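PDB 5XOB: tRNA(Ile2) 2-agmatinylcytidine synthetase TiaS from Archaeoglobus fulgidus, which uses ATP to attach agmatine to the wobble cytidine of its isoleucine tRNA substrate, forming 2-agmatinylcytidine and switching the codon read from AUG to AUA. Local coordinates for residues D155-R168 against E234-T248. Sequence-based numbering, arbitrary orientation.
Sequences DFTLELIAYRYPER and EPVDRRMIFVTNHAT
Thr157 and Thr244 close one end of a pair of antiparallel strands, 157-163 and 239-244, and illustrate how side-chain hydroxyls can reinforce a backbone pairing. Thr157 O accepts two bonds: Thr244 N reaches it at 2.7 Å nearly head-on, while Thr244 OG1 sits above the carbonyl plane. Thr157 OG1 lies between its own backbone N and carbonyl carbon (chi1 60°), which turns it to His246 O, 2.8 Å away, tying strand 157-163 to the type II turn of Asn245-Thr248. Thr244 OG1 also accepts from His246 N, an ST turn.

Packing is tight along the middle. Ile161 CD1 lies 3.5 Å from Phe242 CE2, the two side chains set nearly perpendicular, and the Tyr163 side chain, running toward Phe242 head to head, brings its OH to 3.7 Å from Phe242 CZ. Leu158, Leu160 and Ile241 point to the other face, where helix 221-230 covers them. The pair belongs to the FLD domain, inside a mixed sheet: strand 212-218 flanks 157-163, and strand 35-44 continues the sheet beyond 239-244, joining this domain to the N-terminal TCKD domain.

The last backbone bond runs from Asp237 N to Tyr163 O, 2.9 Å. Past it, buried Glu234 takes Arg164 NH1 on the syn side of OE2 at 3.1 Å, a salt bridge; its OE1 also accepts from Glu174 N, and Arg164 NH2 bonds Thr171 O. Tyr165, Pro166, Arg168 and Pro235 form the looser, more exposed side. There Asp237 CB stands 3.5 Å from the Tyr165 ring centroid in a CH-pi contact, and Pro235 CD rests over one face of the Arg168 guanidinium, 3.7 Å from CZ.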
ATOM      1  N   ASP A 155      13.013   6.570   3.229  1.00 74.47           N
ATOM      2  CA  ASP A 155      12.508   6.563   1.877  1.00 72.26           C
ATOM      3  C   ASP A 155      11.229   7.394   1.900  1.00 69.75           C
ATOM      4  O   ASP A 155      10.539   7.462   2.917  1.00 63.67           O
ATOM      5  CB  ASP A 155      12.211   5.120   1.455  1.00 72.62           C
ATOM      6  CG  ASP A 155      12.078   4.951  -0.042  1.00 73.69           C
ATOM      7  OD1 ASP A 155      12.503   5.846  -0.817  1.00 74.74           O
ATOM      8  OD2 ASP A 155      11.537   3.897  -0.447  1.00 69.25           O
ATOM      9  N   PHE A 156      10.930   8.041   0.783  1.00 68.53           N
ATOM     10  CA  PHE A 156       9.689   8.781   0.629  1.00 66.90           C
ATOM     11  C   PHE A 156       9.343   8.832  -0.849  1.00 62.93           C
ATOM     12  O   PHE A 156      10.194   8.591  -1.700  1.00 64.79           O
ATOM     13  CB  PHE A 156       9.838  10.199   1.185  1.00 69.67           C
ATOM     14  CG  PHE A 156      10.898  11.004   0.495  1.00 73.18           C
ATOM     15  CD1 PHE A 156      12.219  10.934   0.913  1.00 77.15           C
ATOM     16  CD2 PHE A 156      10.581  11.815  -0.587  1.00 76.50           C
ATOM     17  CE1 PHE A 156      13.207  11.665   0.270  1.00 77.29           C
ATOM     18  CE2 PHE A 156      11.561  12.549  -1.235  1.00 76.78           C
ATOM     19  CZ  PHE A 156      12.877  12.475  -0.804  1.00 77.86           C
ATOM     20  N   THR A 157       8.089   9.128  -1.147  1.00 59.73           N
ATOM     21  CA  THR A 157       7.692   9.441  -2.509  1.00 61.30           C
ATOM     22  C   THR A 157       6.878  10.726  -2.488  1.00 62.64           C
ATOM     23  O   THR A 157       6.515  11.228  -1.416  1.00 64.27           O
ATOM     24  CB  THR A 157       6.908   8.285  -3.164  1.00 59.11           C
ATOM     25  OG1 THR A 157       5.715   8.000  -2.415  1.00 58.62           O
ATOM     26  CG2 THR A 157       7.775   7.056  -3.222  1.00 58.17           C
ATOM     27  N   LEU A 158       6.622  11.272  -3.668  1.00 61.16           N
ATOM     28  CA  LEU A 158       5.866  12.504  -3.781  1.00 62.95           C
ATOM     29  C   LEU A 158       4.503  12.195  -4.361  1.00 60.71           C
ATOM     30  O   LEU A 158       4.358  11.258  -5.143  1.00 59.31           O
ATOM     31  CB  LEU A 158       6.603  13.507  -4.676  1.00 64.87           C
ATOM     32  CG  LEU A 158       8.040  13.873  -4.286  1.00 66.26           C
ATOM     33  CD1 LEU A 158       8.664  14.770  -5.347  1.00 67.28           C
ATOM     34  CD2 LEU A 158       8.096  14.542  -2.920  1.00 66.36           C
ATOM     35  N   GLU A 159       3.501  12.964  -3.950  1.00 62.80           N
ATOM     36  CA  GLU A 159       2.210  12.939  -4.617  1.00 66.55           C
ATOM     37  C   GLU A 159       1.698  14.347  -4.876  1.00 63.63           C
ATOM     38  O   GLU A 159       1.657  15.192  -3.980  1.00 59.26           O
ATOM     39  CB  GLU A 159       1.156  12.130  -3.850  1.00 71.73           C
ATOM     40  CG  GLU A 159       0.128  11.516  -4.806  1.00 76.88           C
ATOM     41  CD  GLU A 159      -1.022  10.797  -4.121  1.00 81.32           C
ATOM     42  OE1 GLU A 159      -0.990  10.652  -2.882  1.00 83.74           O
ATOM     43  OE2 GLU A 159      -1.961  10.369  -4.833  1.00 83.36           O
ATOM     44  N   LEU A 160       1.318  14.585  -6.123  1.00 62.58           N
ATOM     45  CA  LEU A 160       0.701  15.828  -6.490  1.00 63.05           C
ATOM     46  C   LEU A 160      -0.780  15.583  -6.431  1.00 63.68           C
ATOM     47  O   LEU A 160      -1.314  14.718  -7.127  1.00 62.63           O
ATOM     48  CB  LEU A 160       1.124  16.259  -7.881  1.00 64.82           C
ATOM     49  CG  LEU A 160       0.545  17.591  -8.339  1.00 66.71           C
ATOM     50  CD1 LEU A 160       1.548  18.296  -9.233  1.00 70.58           C
ATOM     51  CD2 LEU A 160      -0.765  17.353  -9.074  1.00 67.90           C
ATOM     52  N   ILE A 161      -1.437  16.348  -5.578  1.00 64.70           N
ATOM     53  CA  ILE A 161      -2.851  16.197  -5.380  1.00 63.22           C
ATOM     54  C   ILE A 161      -3.530  17.426  -5.937  1.00 64.41           C
ATOM     55  O   ILE A 161      -3.191  18.557  -5.574  1.00 62.47           O
ATOM     56  CB  ILE A 161      -3.197  16.012  -3.897  1.00 61.89           C
ATOM     57  CG1 ILE A 161      -2.434  14.802  -3.348  1.00 62.34           C
ATOM     58  CG2 ILE A 161      -4.698  15.816  -3.739  1.00 62.85           C
ATOM     59  CD1 ILE A 161      -2.646  14.530  -1.879  1.00 61.23           C
ATOM     60  N   ALA A 162      -4.486  17.171  -6.825  1.00 63.46           N
ATOM     61  CA  ALA A 162      -5.265  18.201  -7.467  1.00 66.72           C
ATOM     62  C   ALA A 162      -6.680  18.149  -6.926  1.00 67.96           C
ATOM     63  O   ALA A 162      -7.288  17.077  -6.863  1.00 69.63           O
ATOM     64  CB  ALA A 162      -5.274  17.975  -8.966  1.00 71.68           C
ATOM     65  N   TYR A 163      -7.198  19.313  -6.540  1.00 67.99           N
ATOM     66  CA  TYR A 163      -8.532  19.408  -5.981  1.00 68.54           C
ATOM     67  C   TYR A 163      -9.471  20.119  -6.940  1.00 70.29           C
ATOM     68  O   TYR A 163      -9.053  20.929  -7.774  1.00 71.06           O
ATOM     69  CB  TYR A 163      -8.506  20.141  -4.642  1.00 67.50           C
ATOM     70  CG  TYR A 163      -7.536  19.541  -3.652  1.00 67.69           C
ATOM     71  CD1 TYR A 163      -7.837  18.362  -2.968  1.00 67.38           C
ATOM     72  CD2 TYR A 163      -6.306  20.147  -3.402  1.00 66.32           C
ATOM     73  CE1 TYR A 163      -6.941  17.813  -2.061  1.00 66.68           C
ATOM     74  CE2 TYR A 163      -5.406  19.606  -2.504  1.00 65.12           C
ATOM     75  CZ  TYR A 163      -5.726  18.444  -1.835  1.00 65.23           C
ATOM     76  OH  TYR A 163      -4.817  17.923  -0.955  1.00 60.93           O
ATOM     77  N   ARG A 164     -10.749  19.793  -6.792  1.00 72.11           N
ATOM     78  CA  ARG A 164     -11.815  20.361  -7.598  1.00 75.13           C
ATOM     79  C   ARG A 164     -12.275  21.706  -7.049  1.00 77.40           C
ATOM     80  O   ARG A 164     -11.916  22.121  -5.928  1.00 78.29           O
ATOM     81  CB  ARG A 164     -13.025  19.415  -7.636  1.00 73.99           C
ATOM     82  CG  ARG A 164     -12.677  17.935  -7.717  1.00 73.80           C
ATOM     83  CD  ARG A 164     -13.595  17.202  -8.676  1.00 75.41           C
ATOM     84  NE  ARG A 164     -14.750  16.588  -8.034  1.00 77.45           N
ATOM     85  CZ  ARG A 164     -15.846  16.184  -8.679  1.00 80.68           C
ATOM     86  NH1 ARG A 164     -15.966  16.338 -10.000  1.00 78.55           N
ATOM     87  NH2 ARG A 164     -16.839  15.629  -7.991  1.00 82.08           N
ATOM     88  N   TYR A 165     -13.091  22.372  -7.862  1.00 76.91           N
ATOM     89  CA  TYR A 165     -13.817  23.549  -7.432  1.00 76.15           C
ATOM     90  C   TYR A 165     -15.029  23.103  -6.606  1.00 77.45           C
ATOM     91  O   TYR A 165     -15.763  22.199  -7.024  1.00 77.25           O
ATOM     92  CB  TYR A 165     -14.246  24.385  -8.641  1.00 76.32           C
ATOM     93  CG  TYR A 165     -13.133  25.241  -9.193  1.00 72.39           C
ATOM     94  CD1 TYR A 165     -12.879  26.498  -8.658  1.00 68.97           C
ATOM     95  CD2 TYR A 165     -12.325  24.791 -10.227  1.00 70.16           C
ATOM     96  CE1 TYR A 165     -11.854  27.287  -9.140  1.00 66.75           C
ATOM     97  CE2 TYR A 165     -11.296  25.575 -10.717  1.00 69.48           C
ATOM     98  CZ  TYR A 165     -11.068  26.823 -10.166  1.00 68.69           C
ATOM     99  OH  TYR A 165     -10.047  27.614 -10.641  1.00 71.10           O
ATOM    100  N   PRO A 166     -15.230  23.717  -5.421  1.00 78.13           N
ATOM    101  CA  PRO A 166     -16.340  23.366  -4.518  1.00 78.76           C
ATOM    102  C   PRO A 166     -17.678  23.148  -5.236  1.00 81.24           C
ATOM    103  O   PRO A 166     -18.343  22.126  -5.019  1.00 81.13           O
ATOM    104  CB  PRO A 166     -16.412  24.570  -3.577  1.00 76.56           C
ATOM    105  CG  PRO A 166     -15.016  25.097  -3.535  1.00 76.42           C
ATOM    106  CD  PRO A 166     -14.345  24.743  -4.830  1.00 76.30           C
ATOM    107  N   GLU A 167     -18.041  24.114  -6.082  1.00 83.17           N
ATOM    108  CA  GLU A 167     -19.216  24.055  -6.979  1.00 83.98           C
ATOM    109  C   GLU A 167     -19.539  22.659  -7.524  1.00 84.57           C
ATOM    110  O   GLU A 167     -20.711  22.303  -7.676  1.00 81.72           O
ATOM    111  CB  GLU A 167     -19.063  25.054  -8.152  1.00 84.05           C
ATOM    112  CG  GLU A 167     -17.648  25.603  -8.354  1.00 87.24           C
ATOM    113  CD  GLU A 167     -17.436  26.368  -9.657  1.00 89.93           C
ATOM    114  OE1 GLU A 167     -16.967  27.524  -9.581  1.00 94.74           O
ATOM    115  OE2 GLU A 167     -17.706  25.824 -10.753  1.00 86.44           O
ATOM    116  N   ARG A 168     -18.505  21.870  -7.805  1.00 86.14           N
ATOM    117  CA  ARG A 168     -18.706  20.549  -8.379  1.00 89.06           C
ATOM    118  C   ARG A 168     -18.373  19.388  -7.447  1.00 86.04           C
ATOM    119  O   ARG A 168     -18.240  18.263  -7.917  1.00 87.29           O
ATOM    120  CB  ARG A 168     -17.966  20.402  -9.721  1.00 95.18           C
ATOM    121  CG  ARG A 168     -16.758  21.302  -9.941  1.00102.53           C
ATOM    122  CD  ARG A 168     -16.239  21.128 -11.362  1.00109.96           C
ATOM    123  NE  ARG A 168     -15.748  22.375 -11.953  1.00115.38           N
ATOM    124  CZ  ARG A 168     -15.719  22.639 -13.261  1.00122.95           C
ATOM    125  NH1 ARG A 168     -16.160  21.751 -14.157  1.00124.27           N
ATOM    126  NH2 ARG A 168     -15.249  23.809 -13.686  1.00125.33           N
ATOM    127  N   GLU A 234     -11.406  18.213 -16.066  1.00 74.08           N
ATOM    128  CA  GLU A 234     -12.128  19.378 -15.610  1.00 76.20           C
ATOM    129  C   GLU A 234     -11.146  20.260 -14.835  1.00 78.78           C
ATOM    130  O   GLU A 234     -10.133  19.774 -14.322  1.00 80.57           O
ATOM    131  CB  GLU A 234     -13.289  18.976 -14.703  1.00 78.23           C
ATOM    132  CG  GLU A 234     -12.874  18.517 -13.310  1.00 78.43           C
ATOM    133  CD  GLU A 234     -14.046  18.017 -12.487  1.00 77.75           C
ATOM    134  OE1 GLU A 234     -14.823  17.172 -12.981  1.00 76.61           O
ATOM    135  OE2 GLU A 234     -14.187  18.469 -11.338  1.00 78.81           O
ATOM    136  N   PRO A 235     -11.438  21.560 -14.748  1.00 81.69           N
ATOM    137  CA  PRO A 235     -10.498  22.500 -14.129  1.00 81.82           C
ATOM    138  C   PRO A 235     -10.040  22.149 -12.698  1.00 79.60           C
ATOM    139  O   PRO A 235     -10.824  21.649 -11.869  1.00 74.68           O
ATOM    140  CB  PRO A 235     -11.270  23.824 -14.137  1.00 82.06           C
ATOM    141  CG  PRO A 235     -12.241  23.689 -15.259  1.00 83.52           C
ATOM    142  CD  PRO A 235     -12.621  22.241 -15.307  1.00 82.66           C
ATOM    143  N   VAL A 236      -8.761  22.425 -12.449  1.00 76.53           N
ATOM    144  CA  VAL A 236      -8.125  22.223 -11.159  1.00 74.65           C
ATOM    145  C   VAL A 236      -8.141  23.522 -10.380  1.00 73.08           C
ATOM    146  O   VAL A 236      -7.635  24.549 -10.841  1.00 71.31           O
ATOM    147  CB  VAL A 236      -6.658  21.794 -11.325  1.00 75.99           C
ATOM    148  CG1 VAL A 236      -5.945  21.735  -9.975  1.00 76.14           C
ATOM    149  CG2 VAL A 236      -6.586  20.451 -12.033  1.00 77.30           C
ATOM    150  N   ASP A 237      -8.699  23.455  -9.183  1.00 72.04           N
ATOM    151  CA  ASP A 237      -8.791  24.602  -8.304  1.00 74.04           C
ATOM    152  C   ASP A 237      -7.471  24.673  -7.537  1.00 76.53           C
ATOM    153  O   ASP A 237      -6.510  25.276  -8.018  1.00 79.28           O
ATOM    154  CB  ASP A 237     -10.019  24.431  -7.396  1.00 76.50           C
ATOM    155  CG  ASP A 237     -10.205  25.563  -6.419  1.00 76.52           C
ATOM    156  OD1 ASP A 237      -9.677  26.672  -6.672  1.00 71.49           O
ATOM    157  OD2 ASP A 237     -10.892  25.324  -5.393  1.00 77.48           O
ATOM    158  N   ARG A 238      -7.404  24.009  -6.382  1.00 78.70           N
ATOM    159  CA  ARG A 238      -6.189  23.968  -5.571  1.00 77.19           C
ATOM    160  C   ARG A 238      -5.295  22.811  -6.057  1.00 74.00           C
ATOM    161  O   ARG A 238      -5.777  21.857  -6.682  1.00 70.73           O
ATOM    162  CB  ARG A 238      -6.532  23.789  -4.079  1.00 79.87           C
ATOM    163  CG  ARG A 238      -7.673  24.641  -3.517  1.00 79.85           C
ATOM    164  CD  ARG A 238      -7.291  26.102  -3.344  1.00 81.15           C
ATOM    165  NE  ARG A 238      -8.066  26.749  -2.281  1.00 82.30           N
ATOM    166  CZ  ARG A 238      -9.224  27.393  -2.445  1.00 84.52           C
ATOM    167  NH1 ARG A 238      -9.788  27.507  -3.642  1.00 88.65           N
ATOM    168  NH2 ARG A 238      -9.830  27.937  -1.397  1.00 83.01           N
ATOM    169  N   ARG A 239      -3.999  22.912  -5.770  1.00 71.21           N
ATOM    170  CA  ARG A 239      -3.017  21.883  -6.130  1.00 71.75           C
ATOM    171  C   ARG A 239      -1.906  21.867  -5.071  1.00 67.17           C
ATOM    172  O   ARG A 239      -1.497  22.922  -4.569  1.00 63.28           O
ATOM    173  CB  ARG A 239      -2.430  22.154  -7.527  1.00 77.42           C
ATOM    174  CG  ARG A 239      -1.763  23.524  -7.640  1.00 84.19           C
ATOM    175  CD  ARG A 239      -1.372  23.958  -9.054  1.00 89.41           C
ATOM    176  NE  ARG A 239      -2.442  23.874 -10.056  1.00 91.15           N
ATOM    177  CZ  ARG A 239      -3.574  24.579 -10.045  1.00 88.43           C
ATOM    178  NH1 ARG A 239      -3.854  25.429  -9.059  1.00 91.00           N
ATOM    179  NH2 ARG A 239      -4.452  24.414 -11.027  1.00 88.20           N
ATOM    180  N   MET A 240      -1.421  20.681  -4.724  1.00 63.28           N
ATOM    181  CA  MET A 240      -0.373  20.581  -3.720  1.00 62.92           C
ATOM    182  C   MET A 240       0.445  19.311  -3.894  1.00 61.81           C
ATOM    183  O   MET A 240      -0.076  18.255  -4.256  1.00 61.49           O
ATOM    184  CB  MET A 240      -0.980  20.641  -2.309  1.00 64.27           C
ATOM    185  CG  MET A 240       0.024  20.741  -1.164  1.00 64.94           C
ATOM    186  SD  MET A 240       1.115  22.182  -1.221  1.00 64.44           S
ATOM    187  CE  MET A 240      -0.094  23.499  -1.180  1.00 65.41           C
ATOM    188  N   ILE A 241       1.740  19.456  -3.647  1.00 61.36           N
ATOM    189  CA  ILE A 241       2.677  18.355  -3.631  1.00 59.96           C
ATOM    190  C   ILE A 241       3.035  18.059  -2.178  1.00 59.66           C
ATOM    191  O   ILE A 241       3.437  18.957  -1.436  1.00 56.32           O
ATOM    192  CB  ILE A 241       3.952  18.714  -4.414  1.00 62.38           C
ATOM    193  CG1 ILE A 241       3.642  18.708  -5.916  1.00 64.12           C
ATOM    194  CG2 ILE A 241       5.080  17.742  -4.090  1.00 62.76           C
ATOM    195  CD1 ILE A 241       4.792  19.146  -6.797  1.00 62.94           C
ATOM    196  N   PHE A 242       2.878  16.792  -1.794  1.00 60.83           N
ATOM    197  CA  PHE A 242       3.248  16.296  -0.474  1.00 57.02           C
ATOM    198  C   PHE A 242       4.373  15.290  -0.593  1.00 57.08           C
ATOM    199  O   PHE A 242       4.361  14.447  -1.491  1.00 54.29           O
ATOM    200  CB  PHE A 242       2.076  15.568   0.160  1.00 56.60           C
ATOM    201  CG  PHE A 242       0.859  16.405   0.305  1.00 55.92           C
ATOM    202  CD1 PHE A 242       0.543  16.972   1.524  1.00 56.30           C
ATOM    203  CD2 PHE A 242       0.021  16.627  -0.780  1.00 58.22           C
ATOM    204  CE1 PHE A 242      -0.589  17.756   1.666  1.00 56.81           C
ATOM    205  CE2 PHE A 242      -1.117  17.408  -0.649  1.00 57.92           C
ATOM    206  CZ  PHE A 242      -1.423  17.971   0.578  1.00 57.11           C
ATOM    207  N   VAL A 243       5.332  15.366   0.319  1.00 58.42           N
ATOM    208  CA  VAL A 243       6.248  14.253   0.514  1.00 62.05           C
ATOM    209  C   VAL A 243       5.491  13.231   1.364  1.00 60.20           C
ATOM    210  O   VAL A 243       4.850  13.580   2.361  1.00 56.19           O
ATOM    211  CB  VAL A 243       7.579  14.664   1.181  1.00 65.59           C
ATOM    212  CG1 VAL A 243       8.214  15.831   0.437  1.00 68.24           C
ATOM    213  CG2 VAL A 243       7.380  15.018   2.643  1.00 69.68           C
ATOM    214  N   THR A 244       5.546  11.974   0.946  1.00 59.65           N
ATOM    215  CA  THR A 244       4.674  10.942   1.498  1.00 60.24           C
ATOM    216  C   THR A 244       5.490   9.726   1.890  1.00 61.05           C
ATOM    217  O   THR A 244       6.621   9.558   1.434  1.00 57.12           O
ATOM    218  CB  THR A 244       3.608  10.496   0.468  1.00 57.52           C
ATOM    219  OG1 THR A 244       4.224   9.693  -0.546  1.00 57.38           O
ATOM    220  CG2 THR A 244       2.942  11.696  -0.194  1.00 58.04           C
ATOM    221  N   ASN A 245       4.910   8.880   2.737  1.00 64.11           N
ATOM    222  CA  ASN A 245       5.465   7.546   2.974  1.00 63.81           C
ATOM    223  C   ASN A 245       4.761   6.475   2.132  1.00 60.87           C
ATOM    224  O   ASN A 245       4.871   5.281   2.405  1.00 59.36           O
ATOM    225  CB  ASN A 245       5.467   7.191   4.468  1.00 62.99           C
ATOM    226  CG  ASN A 245       4.079   7.037   5.042  1.00 62.50           C
ATOM    227  OD1 ASN A 245       3.075   7.300   4.374  1.00 66.84           O
ATOM    228  ND2 ASN A 245       4.014   6.612   6.296  1.00 62.37           N
ATOM    229  N   HIS A 246       4.053   6.910   1.096  1.00 60.31           N
ATOM    230  CA  HIS A 246       3.502   5.984   0.113  1.00 62.50           C
ATOM    231  C   HIS A 246       4.581   5.197  -0.567  1.00 62.14           C
ATOM    232  O   HIS A 246       5.654   5.725  -0.843  1.00 68.17           O
ATOM    233  CB  HIS A 246       2.762   6.737  -0.975  1.00 65.53           C
ATOM    234  CG  HIS A 246       1.512   7.383  -0.499  1.00 68.94           C
ATOM    235  ND1 HIS A 246       1.007   8.537  -1.055  1.00 73.24           N
ATOM    236  CD2 HIS A 246       0.674   7.045   0.504  1.00 70.96           C
ATOM    237  CE1 HIS A 246      -0.105   8.869  -0.424  1.00 73.33           C
ATOM    238  NE2 HIS A 246      -0.324   7.982   0.528  1.00 71.62           N
ATOM    239  N   ALA A 247       4.279   3.941  -0.865  1.00 63.19           N
ATOM    240  CA  ALA A 247       5.158   3.093  -1.668  1.00 61.95           C
ATOM    241  C   ALA A 247       6.523   2.826  -1.018  1.00 62.24           C
ATOM    242  O   ALA A 247       7.534   2.708  -1.710  1.00 67.38           O
ATOM    243  CB  ALA A 247       5.322   3.696  -3.064  1.00 64.06           C
ATOM    244  N   THR A 248       6.544   2.704   0.306  1.00 60.49           N
ATOM    245  CA  THR A 248       7.786   2.473   1.046  1.00 60.63           C
ATOM    246  C   THR A 248       7.822   1.182   1.876  1.00 60.91           C
ATOM    247  O   THR A 248       8.865   0.862   2.448  1.00 57.23           O
ATOM    248  CB  THR A 248       8.050   3.631   2.027  1.00 62.85           C
ATOM    249  OG1 THR A 248       6.909   3.805   2.873  1.00 61.71           O
ATOM    250  CG2 THR A 248       8.328   4.931   1.278  1.00 64.12           C
TER